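Local coordinates for protein ULam111 (Flavobacterium sp., PDB 5WUT) that probably hydrolyses the beta-1,3-glucosidic bonds of laminarin as a laminarinase of glycoside hydrolase family 16, at residues N38-L43 and N205-G210; I97-W102 and L122-K127; G83-R88 and I165-D170. One frame throughout, in Å; residues are numbered along the deposited sequence.

Contact 1: N38-L43 and N205-G210; sequences NSERQL and NMAIGG
Ala207 puts its methyl group against the carboxylate of Glu40, with CB 3.4 Å from OE1 and about as near to CD and OE2. That carboxylate is steered by a neighbour on its own segment: Gln42 NE2 donates to Glu40 OE1 at 2.9 Å, reaching the oxygen on its anti side. The other end of the same amide takes the next backbone group along, since Ile208 N gives its hydrogen to Gln42 OE1 at 2.9 Å from well above the carbonyl plane. The bend at chi2 (-71°) turns the amide back to the strand, where the two bonds fix its rotation. Ile208 closes strand 200-208 of the family 16 jelly roll, and here the loop after helix 35-39 crosses the strand's end: Arg41 N bonds to Ile208 O at 3.0 Å and nearly straight, at 170°. The two methyl ends of Ile208 divide the neighbours, CG2 lying 4.2 Å from Arg41 CB while CD1 faces Gln42 CB. Gly209 O receives a short bond from a water that also reaches Glu40 OE2 weakly. A second water joins Gly210 N to Arg41 NE at the edge of the guanidinium, whose NH2 goes on to Pro215 O. Gly210 CA lies only 3.1 Å from Asn38 O, and a CB here would run into that oxygen and into Glu40 CG.

Contact 2: I97-W102 and L122-K127; sequences IWPAFW and LEYVGK
Trp98 and Glu123 meet with the indole and carboxylate planes 57° apart, and a hydrogen bond joins them: Trp98 NE1 to Glu123 OE1, 2.8 Å, with the oxygen close to the indole plane. Glu123 gets there by a bent chain (chi2 -75°) that brings both carboxylate oxygens up to the Ala100 methyl, CB 3.5 Å from OE1. The second oxygen, OE2, approaches Trp102 CB at 3.8 Å, so the acid sits between two tryptophans, with Asp120 OD1 also close to OE2. Val125 runs alongside Trp98 and lays CG1 over the five-membered ring, 4.1 Å from its centroid, a CH-pi contact. At the edge of the same indole, CD1 comes within 3.2 Å of Tyr124 O. This buried carbonyl finds no polar partner in the model: the backbone nitrogen facing it belongs to Pro99, which has no N-H; its CD lies 3.1 Å from Tyr124 O instead. Pro99 CG touches the edge of the Tyr124 ring. Before the proline, Gly126 N bonds to Ile97 O; after it, antiparallel bonding links Phe101 and Leu122 both ways, their CB atoms packed together. Glu123 ends the ExDxxE signature, which in family 16 relatives carries the catalytic acids, so this contact probably borders the active-site cleft. Strand 97-105 is flanked by 118-123 and by 200-208, where the Trp98 backbone bonds to that of Ala207; Pro99 and Leu122 pack on Phe226 of strand 224-234.

Contact 3: G83-R88 and I165-D170; sequences GYIEAR and IDWTKD
An antiparallel ladder of the beta-jelly roll joins Gly83, Tyr84 and Ile85 of strand 83-90 to Trp167, Asp166 and Ile165 of strand 161-167. Gly83 and Trp167 form a hydrogen-bonded pair, with Gly83 N to Trp167 O and Trp167 N to Gly83 O both 2.9 Å. Ile85 and Ile165 form the next such pair, bonded both ways at 2.9 Å (Ile85 N to Ile165 O, Ile165 N to Ile85 O). Between them, Tyr84 and Asp166 are a non-hydrogen-bonded pair whose CA atoms come within 4.4 Å. Their side chains share one face of the sheet and cross at about a right angle. With CG anti to the backbone N (chi1 -167°), the phenol leans over the partner strand, and Ile165 O stands above one face of the ring near its rim, 3.6 Å from CD2. Asp166 CB also approaches Tyr84 CD2, at 3.6 Å. An alanine in place of Tyr84 would take away this ring and is likely to leave Asp166 CB and the Ile165 carbonyl without their aromatic neighbour, and Phe175 without the ring it meets. On the other face the contacts are apolar: Ile85 CB meets Ile165 CG1 at 3.9 Å, and Ile85 CD1 touches the edge of the Trp167 indole at CE3, 4.0 Å away. Trp167 also packs against Tyr82 and Phe200, and its NE1 bonds to Tyr196 O. Antiparallel strands far apart in sequence, paired edge to edge with an apolar face packed inward, belong to the beta-jelly roll of family 16.

How the contacts relate
The three contacts are nested along the chain: 97-102 with 122-127 (contact 2) lies inside the loop closed by contact 3, which lies inside that closed by contact 1. In space, contact 2 is the middle one. Its centre is 11 Å from that of contact 1, and they adjoin through neighbouring strands 97-105 and 200-208, with Asn205 OD1 probably bonded to Trp102 NE1 and Glu40 packed on Trp98. Contact 3 is 19 Å from contact 2 between centres, yet Phe101 bridges the gap by packing on Ala87 and Ile85. Contacts 1 and 3, 27 Å apart, lie on opposite sides of the chain's centre, so the contacts are spread across the jelly roll, with contact 2 linking the outer two through strand 97-105.

Contact 1: N38-L43 and N205-G210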
loop_
_atom_site.group_PDB
_atom_site.type_symbol
_atom_site.label_atom_id
_atom_site.label_comp_id
_atom_site.label_asym_id
_atom_site.label_seq_id
_atom_site.Cartn_x
_atom_site.Cartn_y
_atom_site.Cartn_z
ATOM N N ASN A 38 -15.091 8.824 24.114
ATOM C CA ASN A 38 -14.346 9.922 23.509
ATOM C C ASN A 38 -15.179 11.182 23.351
ATOM O O ASN A 38 -14.919 11.989 22.456
ATOM C CB ASN A 38 -13.835 9.515 22.129
ATOM C CG ASN A 38 -12.561 8.707 22.192
ATOM O OD1 ASN A 38 -11.506 9.224 22.563
ATOM N ND2 ASN A 38 -12.645 7.430 21.817
ATOM N N SER A 39 -16.142 11.377 24.249
ATOM C CA SER A 39 -16.925 12.608 24.294
ATOM C C SER A 39 -17.602 12.932 22.951
ATOM O O SER A 39 -17.693 14.085 22.541
ATOM C CB SER A 39 -16.024 13.770 24.728
ATOM O OG SER A 39 -16.790 14.820 25.272
ATOM N N GLU A 40 -18.060 11.894 22.264
ATOM C CA GLU A 40 -18.648 12.022 20.934
ATOM C C GLU A 40 -20.043 12.642 20.885
ATOM O O GLU A 40 -20.774 12.617 21.873
ATOM C CB GLU A 40 -18.647 10.640 20.282
ATOM C CG GLU A 40 -17.242 10.234 19.869
ATOM C CD GLU A 40 -17.116 8.770 19.579
ATOM O OE1 GLU A 40 -18.156 8.071 19.531
ATOM O OE2 GLU A 40 -15.962 8.313 19.372
ATOM N N ARG A 41 -20.388 13.216 19.731
ATOM C CA ARG A 41 -21.662 13.924 19.594
ATOM C C ARG A 41 -22.889 13.040 19.300
ATOM O O ARG A 41 -24.007 13.395 19.684
ATOM C CB ARG A 41 -21.569 14.988 18.496
ATOM C CG ARG A 41 -20.483 16.033 18.720
ATOM C CD ARG A 41 -20.657 17.207 17.789
ATOM N NE ARG A 41 -19.501 18.099 17.850
ATOM C CZ ARG A 41 -19.443 19.303 17.286
ATOM N NH1 ARG A 41 -20.490 19.806 16.635
ATOM N NH2 ARG A 41 -18.330 20.020 17.399
ATOM N N GLN A 42 -22.700 11.911 18.622
ATOM C CA GLN A 42 -23.849 11.174 18.092
ATOM C C GLN A 42 -24.595 10.313 19.098
ATOM O O GLN A 42 -24.018 9.791 20.053
ATOM C CB GLN A 42 -23.405 10.284 16.921
ATOM C CG GLN A 42 -22.723 8.978 17.342
ATOM C CD GLN A 42 -21.343 9.182 17.928
ATOM O OE1 GLN A 42 -20.664 10.157 17.604
ATOM N NE2 GLN A 42 -20.913 8.258 18.785
ATOM N N LEU A 43 -25.903 10.194 18.868
ATOM C CA LEU A 43 -26.674 9.097 19.420
ATOM C C LEU A 43 -26.712 8.018 18.362
ATOM O O LEU A 43 -26.965 8.296 17.188
ATOM C CB LEU A 43 -28.103 9.502 19.787
ATOM C CG LEU A 43 -28.303 10.583 20.831
ATOM C CD1 LEU A 43 -29.794 10.677 21.144
ATOM C CD2 LEU A 43 -27.507 10.258 22.069
ATOM N N ASN A 205 -18.865 1.186 12.874
ATOM C CA ASN A 205 -19.571 2.364 13.374
ATOM C C ASN A 205 -19.122 3.619 12.657
ATOM O O ASN A 205 -18.121 3.626 11.945
ATOM C CB ASN A 205 -19.370 2.535 14.887
ATOM C CG ASN A 205 -18.005 3.073 15.236
ATOM O OD1 ASN A 205 -17.030 2.318 15.290
ATOM N ND2 ASN A 205 -17.913 4.391 15.455
ATOM N N MET A 206 -19.867 4.696 12.848
ATOM C CA MET A 206 -19.396 5.991 12.376
ATOM C C MET A 206 -19.680 7.036 13.445
ATOM O O MET A 206 -20.841 7.357 13.740
ATOM C CB MET A 206 -20.031 6.362 11.033
ATOM C CG MET A 206 -19.692 7.788 10.584
ATOM S SD MET A 206 -20.019 8.179 8.849
ATOM C CE MET A 206 -21.635 7.441 8.614
ATOM N N ALA A 207 -18.617 7.510 14.081
ATOM C CA ALA A 207 -18.733 8.532 15.114
ATOM C C ALA A 207 -18.616 9.961 14.542
ATOM O O ALA A 207 -18.188 10.174 13.407
ATOM C CB ALA A 207 -17.693 8.307 16.189
ATOM N N ILE A 208 -19.045 10.933 15.341
ATOM C CA ILE A 208 -19.031 12.336 14.963
ATOM C C ILE A 208 -18.376 13.161 16.060
ATOM O O ILE A 208 -18.810 13.112 17.210
ATOM C CB ILE A 208 -20.458 12.866 14.726
ATOM C CG1 ILE A 208 -21.085 12.125 13.545
ATOM C CG2 ILE A 208 -20.431 14.397 14.515
ATOM C CD1 ILE A 208 -22.599 12.310 13.433
ATOM N N GLY A 209 -17.306 13.871 15.714
ATOM C CA GLY A 209 -16.628 14.737 16.670
ATOM C C GLY A 209 -15.939 13.984 17.783
ATOM O O GLY A 209 -15.529 12.848 17.593
ATOM N N GLY A 210 -15.804 14.617 18.948
ATOM C CA GLY A 210 -15.149 13.949 20.054
ATOM C C GLY A 210 -13.638 14.072 20.113
ATOM O O GLY A 210 -13.011 14.761 19.299
HETATM O O HOH W 1 -14.050 11.020 18.774
HETATM O O HOH W 2 -17.168 17.166 19.204
#

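Contact 2: I97-W102 and L122-K127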
loop_
_atom_site.group_PDB
_atom_site.type_symbol
_atom_site.label_atom_id
_atom_site.label_comp_id
_atom_site.label_asym_id
_atom_site.label_seq_id
_atom_site.Cartn_x
_atom_site.Cartn_y
_atom_site.Cartn_z
ATOM N N ILE A 97 -15.999 13.632 10.877
ATOM C CA ILE A 97 -16.495 12.274 10.701
ATOM C C ILE A 97 -15.416 11.238 11.066
ATOM O O ILE A 97 -14.221 11.466 10.855
ATOM C CB ILE A 97 -17.005 12.067 9.233
ATOM C CG1 ILE A 97 -18.191 11.117 9.220
ATOM C CG2 ILE A 97 -15.898 11.668 8.278
ATOM C CD1 ILE A 97 -19.392 11.691 9.927
ATOM N N TRP A 98 -15.833 10.129 11.668
ATOM C CA TRP A 98 -14.903 9.067 12.055
ATOM C C TRP A 98 -15.517 7.674 11.879
ATOM O O TRP A 98 -16.064 7.086 12.837
ATOM C CB TRP A 98 -14.431 9.257 13.507
ATOM C CG TRP A 98 -13.506 8.148 13.991
ATOM C CD1 TRP A 98 -12.812 7.250 13.218
ATOM C CD2 TRP A 98 -13.199 7.822 15.350
ATOM N NE1 TRP A 98 -12.101 6.383 14.019
ATOM C CE2 TRP A 98 -12.315 6.722 15.332
ATOM C CE3 TRP A 98 -13.588 8.350 16.577
ATOM C CZ2 TRP A 98 -11.821 6.136 16.501
ATOM C CZ3 TRP A 98 -13.088 7.777 17.740
ATOM C CH2 TRP A 98 -12.214 6.680 17.693
ATOM N N PRO A 99 -15.418 7.145 10.653
ATOM C CA PRO A 99 -15.828 5.775 10.360
ATOM C C PRO A 99 -14.799 4.766 10.848
ATOM O O PRO A 99 -13.594 5.056 10.859
ATOM C CB PRO A 99 -15.918 5.766 8.840
ATOM C CG PRO A 99 -14.826 6.697 8.422
ATOM C CD PRO A 99 -14.938 7.829 9.439
ATOM N N ALA A 100 -15.270 3.589 11.246
ATOM C CA ALA A 100 -14.355 2.561 11.718
ATOM C C ALA A 100 -14.885 1.156 11.490
ATOM O O ALA A 100 -16.080 0.902 11.586
ATOM C CB ALA A 100 -14.063 2.765 13.190
ATOM N N PHE A 101 -13.968 0.243 11.191
ATOM C CA PHE A 101 -14.222 -1.198 11.220
ATOM C C PHE A 101 -13.123 -1.799 12.080
ATOM O O PHE A 101 -11.936 -1.596 11.810
ATOM C CB PHE A 101 -14.228 -1.799 9.799
ATOM C CG PHE A 101 -14.092 -3.306 9.772
ATOM C CD1 PHE A 101 -15.042 -4.106 10.383
ATOM C CD2 PHE A 101 -13.012 -3.917 9.140
ATOM C CE1 PHE A 101 -14.926 -5.495 10.367
ATOM C CE2 PHE A 101 -12.890 -5.310 9.126
ATOM C CZ PHE A 101 -13.856 -6.091 9.738
ATOM N N TRP A 102 -13.502 -2.511 13.129
ATOM C CA TRP A 102 -12.533 -2.885 14.148
ATOM C C TRP A 102 -13.013 -4.084 14.946
ATOM O O TRP A 102 -14.077 -4.633 14.647
ATOM C CB TRP A 102 -12.241 -1.666 15.054
ATOM C CG TRP A 102 -13.443 -0.961 15.666
ATOM C CD1 TRP A 102 -14.450 -0.322 15.007
ATOM C CD2 TRP A 102 -13.690 -0.775 17.064
ATOM N NE1 TRP A 102 -15.339 0.238 15.920
ATOM C CE2 TRP A 102 -14.887 -0.032 17.186
ATOM C CE3 TRP A 102 -13.024 -1.183 18.227
ATOM C CZ2 TRP A 102 -15.432 0.309 18.422
ATOM C CZ3 TRP A 102 -13.566 -0.839 19.465
ATOM C CH2 TRP A 102 -14.762 -0.094 19.542
ATOM N N LEU A 122 -10.041 -0.614 9.831
ATOM C CA LEU A 122 -10.360 0.561 9.029
ATOM C C LEU A 122 -10.522 1.706 10.009
ATOM O O LEU A 122 -11.393 1.658 10.863
ATOM C CB LEU A 122 -11.644 0.354 8.201
ATOM C CG LEU A 122 -12.159 1.464 7.260
ATOM C CD1 LEU A 122 -13.235 0.860 6.388
ATOM C CD2 LEU A 122 -12.705 2.732 7.939
ATOM N N GLU A 123 -9.664 2.717 9.906
ATOM C CA GLU A 123 -9.788 3.915 10.738
ATOM C C GLU A 123 -9.461 5.130 9.896
ATOM O O GLU A 123 -8.379 5.217 9.307
ATOM C CB GLU A 123 -8.850 3.879 11.933
ATOM C CG GLU A 123 -9.005 2.689 12.826
ATOM C CD GLU A 123 -10.235 2.765 13.705
ATOM O OE1 GLU A 123 -10.797 3.871 13.888
ATOM O OE2 GLU A 123 -10.634 1.698 14.221
ATOM N N TYR A 124 -10.387 6.077 9.853
ATOM C CA TYR A 124 -10.231 7.284 9.053
ATOM C C TYR A 124 -10.885 8.418 9.794
ATOM O O TYR A 124 -11.967 8.241 10.344
ATOM C CB TYR A 124 -10.866 7.096 7.680
ATOM C CG TYR A 124 -10.949 8.309 6.788
ATOM C CD1 TYR A 124 -12.144 9.007 6.660
ATOM C CD2 TYR A 124 -9.860 8.722 6.016
ATOM C CE1 TYR A 124 -12.240 10.110 5.813
ATOM C CE2 TYR A 124 -9.950 9.806 5.172
ATOM C CZ TYR A 124 -11.146 10.498 5.077
ATOM O OH TYR A 124 -11.240 11.579 4.239
ATOM N N VAL A 125 -10.220 9.564 9.860
ATOM C CA VAL A 125 -10.887 10.744 10.398
ATOM C C VAL A 125 -10.912 11.774 9.296
ATOM O O VAL A 125 -9.874 12.121 8.730
ATOM C CB VAL A 125 -10.219 11.280 11.683
ATOM C CG1 VAL A 125 -10.447 10.307 12.821
ATOM C CG2 VAL A 125 -8.724 11.530 11.486
ATOM N N GLY A 126 -12.109 12.244 8.966
ATOM C CA GLY A 126 -12.280 13.140 7.841
ATOM C C GLY A 126 -11.523 14.457 7.967
ATOM O O GLY A 126 -11.298 15.148 6.965
ATOM N N LYS A 127 -11.155 14.819 9.195
ATOM C CA LYS A 127 -10.353 16.020 9.419
ATOM C C LYS A 127 -8.921 15.875 8.908
ATOM O O LYS A 127 -8.199 16.867 8.786
ATOM C CB LYS A 127 -10.328 16.393 10.900
ATOM C CG LYS A 127 -9.640 15.371 11.786
ATOM C CD LYS A 127 -9.473 15.877 13.198
ATOM C CE LYS A 127 -8.759 14.865 14.065
ATOM N NZ LYS A 127 -8.584 15.332 15.482
HETATM O O HOH W 3 -12.815 13.909 11.469
#

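Contact 3: G83-R88 and I165-D170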
loop_
_atom_site.group_PDB
_atom_site.type_symbol
_atom_site.label_atom_id
_atom_site.label_comp_id
_atom_site.label_asym_id
_atom_site.label_seq_id
_atom_site.Cartn_x
_atom_site.Cartn_y
_atom_site.Cartn_z
ATOM N N GLY A 83 -6.959 -15.441 11.662
ATOM C CA GLY A 83 -7.461 -15.530 10.308
ATOM C C GLY A 83 -7.021 -14.373 9.441
ATOM O O GLY A 83 -6.375 -13.438 9.907
ATOM N N TYR A 84 -7.356 -14.455 8.165
ATOM C CA TYR A 84 -7.227 -13.314 7.281
ATOM C C TYR A 84 -8.615 -12.709 7.198
ATOM O O TYR A 84 -9.552 -13.350 6.729
ATOM C CB TYR A 84 -6.701 -13.703 5.893
ATOM C CG TYR A 84 -6.267 -12.480 5.090
ATOM C CD1 TYR A 84 -7.173 -11.778 4.301
ATOM C CD2 TYR A 84 -4.946 -12.027 5.141
ATOM C CE1 TYR A 84 -6.771 -10.644 3.581
ATOM C CE2 TYR A 84 -4.534 -10.916 4.417
ATOM C CZ TYR A 84 -5.450 -10.229 3.647
ATOM O OH TYR A 84 -5.025 -9.115 2.952
ATOM N N ILE A 85 -8.743 -11.479 7.672
ATOM C CA ILE A 85 -10.047 -10.842 7.805
ATOM C C ILE A 85 -10.042 -9.589 6.927
ATOM O O ILE A 85 -9.159 -8.755 7.053
ATOM C CB ILE A 85 -10.348 -10.511 9.270
ATOM C CG1 ILE A 85 -10.532 -11.799 10.085
ATOM C CG2 ILE A 85 -11.564 -9.603 9.380
ATOM C CD1 ILE A 85 -10.476 -11.595 11.566
ATOM N N GLU A 86 -11.000 -9.484 6.013
ATOM C CA GLU A 86 -10.990 -8.410 5.003
ATOM C C GLU A 86 -12.340 -7.731 4.865
ATOM O O GLU A 86 -13.368 -8.413 4.787
ATOM C CB GLU A 86 -10.564 -8.993 3.643
ATOM C CG GLU A 86 -10.538 -8.002 2.474
ATOM C CD GLU A 86 -10.228 -8.721 1.158
ATOM O OE1 GLU A 86 -9.040 -9.009 0.884
ATOM O OE2 GLU A 86 -11.181 -9.037 0.412
ATOM N N ALA A 87 -12.335 -6.396 4.829
ATOM C CA ALA A 87 -13.540 -5.627 4.561
ATOM C C ALA A 87 -13.341 -4.774 3.326
ATOM O O ALA A 87 -12.236 -4.317 3.047
ATOM C CB ALA A 87 -13.915 -4.738 5.756
ATOM N N ARG A 88 -14.410 -4.586 2.564
ATOM C CA ARG A 88 -14.386 -3.705 1.409
ATOM C C ARG A 88 -15.341 -2.569 1.710
ATOM O O ARG A 88 -16.507 -2.811 2.032
ATOM C CB ARG A 88 -14.786 -4.462 0.137
ATOM C CG ARG A 88 -14.799 -3.599 -1.098
ATOM C CD ARG A 88 -15.003 -4.422 -2.360
ATOM N NE ARG A 88 -14.856 -3.579 -3.539
ATOM C CZ ARG A 88 -15.864 -3.031 -4.211
ATOM N NH1 ARG A 88 -17.110 -3.229 -3.835
ATOM N NH2 ARG A 88 -15.615 -2.274 -5.268
ATOM N N ILE A 165 -6.590 -7.662 7.935
ATOM C CA ILE A 165 -5.525 -8.121 8.818
ATOM C C ILE A 165 -5.219 -9.583 8.543
ATOM O O ILE A 165 -6.096 -10.339 8.128
ATOM C CB ILE A 165 -5.866 -7.967 10.316
ATOM C CG1 ILE A 165 -7.189 -8.658 10.659
ATOM C CG2 ILE A 165 -5.926 -6.499 10.686
ATOM C CD1 ILE A 165 -7.476 -8.715 12.160
ATOM N N ASP A 166 -3.967 -9.968 8.752
ATOM C CA ASP A 166 -3.619 -11.380 8.856
ATOM C C ASP A 166 -3.181 -11.578 10.288
ATOM O O ASP A 166 -2.168 -11.034 10.729
ATOM C CB ASP A 166 -2.534 -11.790 7.865
ATOM C CG ASP A 166 -2.412 -13.313 7.740
ATOM O OD1 ASP A 166 -3.381 -14.018 8.082
ATOM O OD2 ASP A 166 -1.376 -13.798 7.263
ATOM N N TRP A 167 -3.973 -12.347 11.018
ATOM C CA TRP A 167 -3.865 -12.466 12.458
ATOM C C TRP A 167 -3.490 -13.889 12.813
ATOM O O TRP A 167 -4.214 -14.836 12.482
ATOM C CB TRP A 167 -5.209 -12.062 13.075
ATOM C CG TRP A 167 -5.438 -12.344 14.537
ATOM C CD1 TRP A 167 -4.507 -12.555 15.524
ATOM C CD2 TRP A 167 -6.713 -12.430 15.168
ATOM N NE1 TRP A 167 -5.134 -12.777 16.731
ATOM C CE2 TRP A 167 -6.491 -12.704 16.538
ATOM C CE3 TRP A 167 -8.029 -12.314 14.701
ATOM C CZ2 TRP A 167 -7.535 -12.867 17.442
ATOM C CZ3 TRP A 167 -9.057 -12.471 15.600
ATOM C CH2 TRP A 167 -8.808 -12.742 16.954
ATOM N N THR A 168 -2.333 -14.049 13.455
ATOM C CA THR A 168 -1.897 -15.364 13.933
ATOM C C THR A 168 -1.498 -15.284 15.399
ATOM O O THR A 168 -1.556 -14.225 16.010
ATOM C CB THR A 168 -0.698 -15.914 13.126
ATOM O OG1 THR A 168 0.465 -15.131 13.430
ATOM C CG2 THR A 168 -0.965 -15.863 11.638
ATOM N N LYS A 169 -1.102 -16.415 15.968
ATOM C CA LYS A 169 -0.652 -16.431 17.351
ATOM C C LYS A 169 0.636 -15.643 17.548
ATOM O O LYS A 169 0.976 -15.299 18.671
ATOM C CB LYS A 169 -0.444 -17.864 17.818
ATOM C CG LYS A 169 0.769 -18.520 17.214
ATOM C CD LYS A 169 0.909 -19.965 17.709
ATOM C CE LYS A 169 2.194 -20.588 17.176
ATOM N NZ LYS A 169 2.096 -22.072 17.091
ATOM N N ASP A 170 1.341 -15.353 16.454
ATOM C CA ASP A 170 2.654 -14.720 16.550
ATOM C C ASP A 170 2.685 -13.260 16.098
ATOM O O ASP A 170 3.550 -12.493 16.525
ATOM C CB ASP A 170 3.677 -15.507 15.741
ATOM C CG ASP A 170 3.921 -16.892 16.305
ATOM O OD1 ASP A 170 4.097 -17.028 17.536
ATOM O OD2 ASP A 170 3.900 -17.841 15.509
#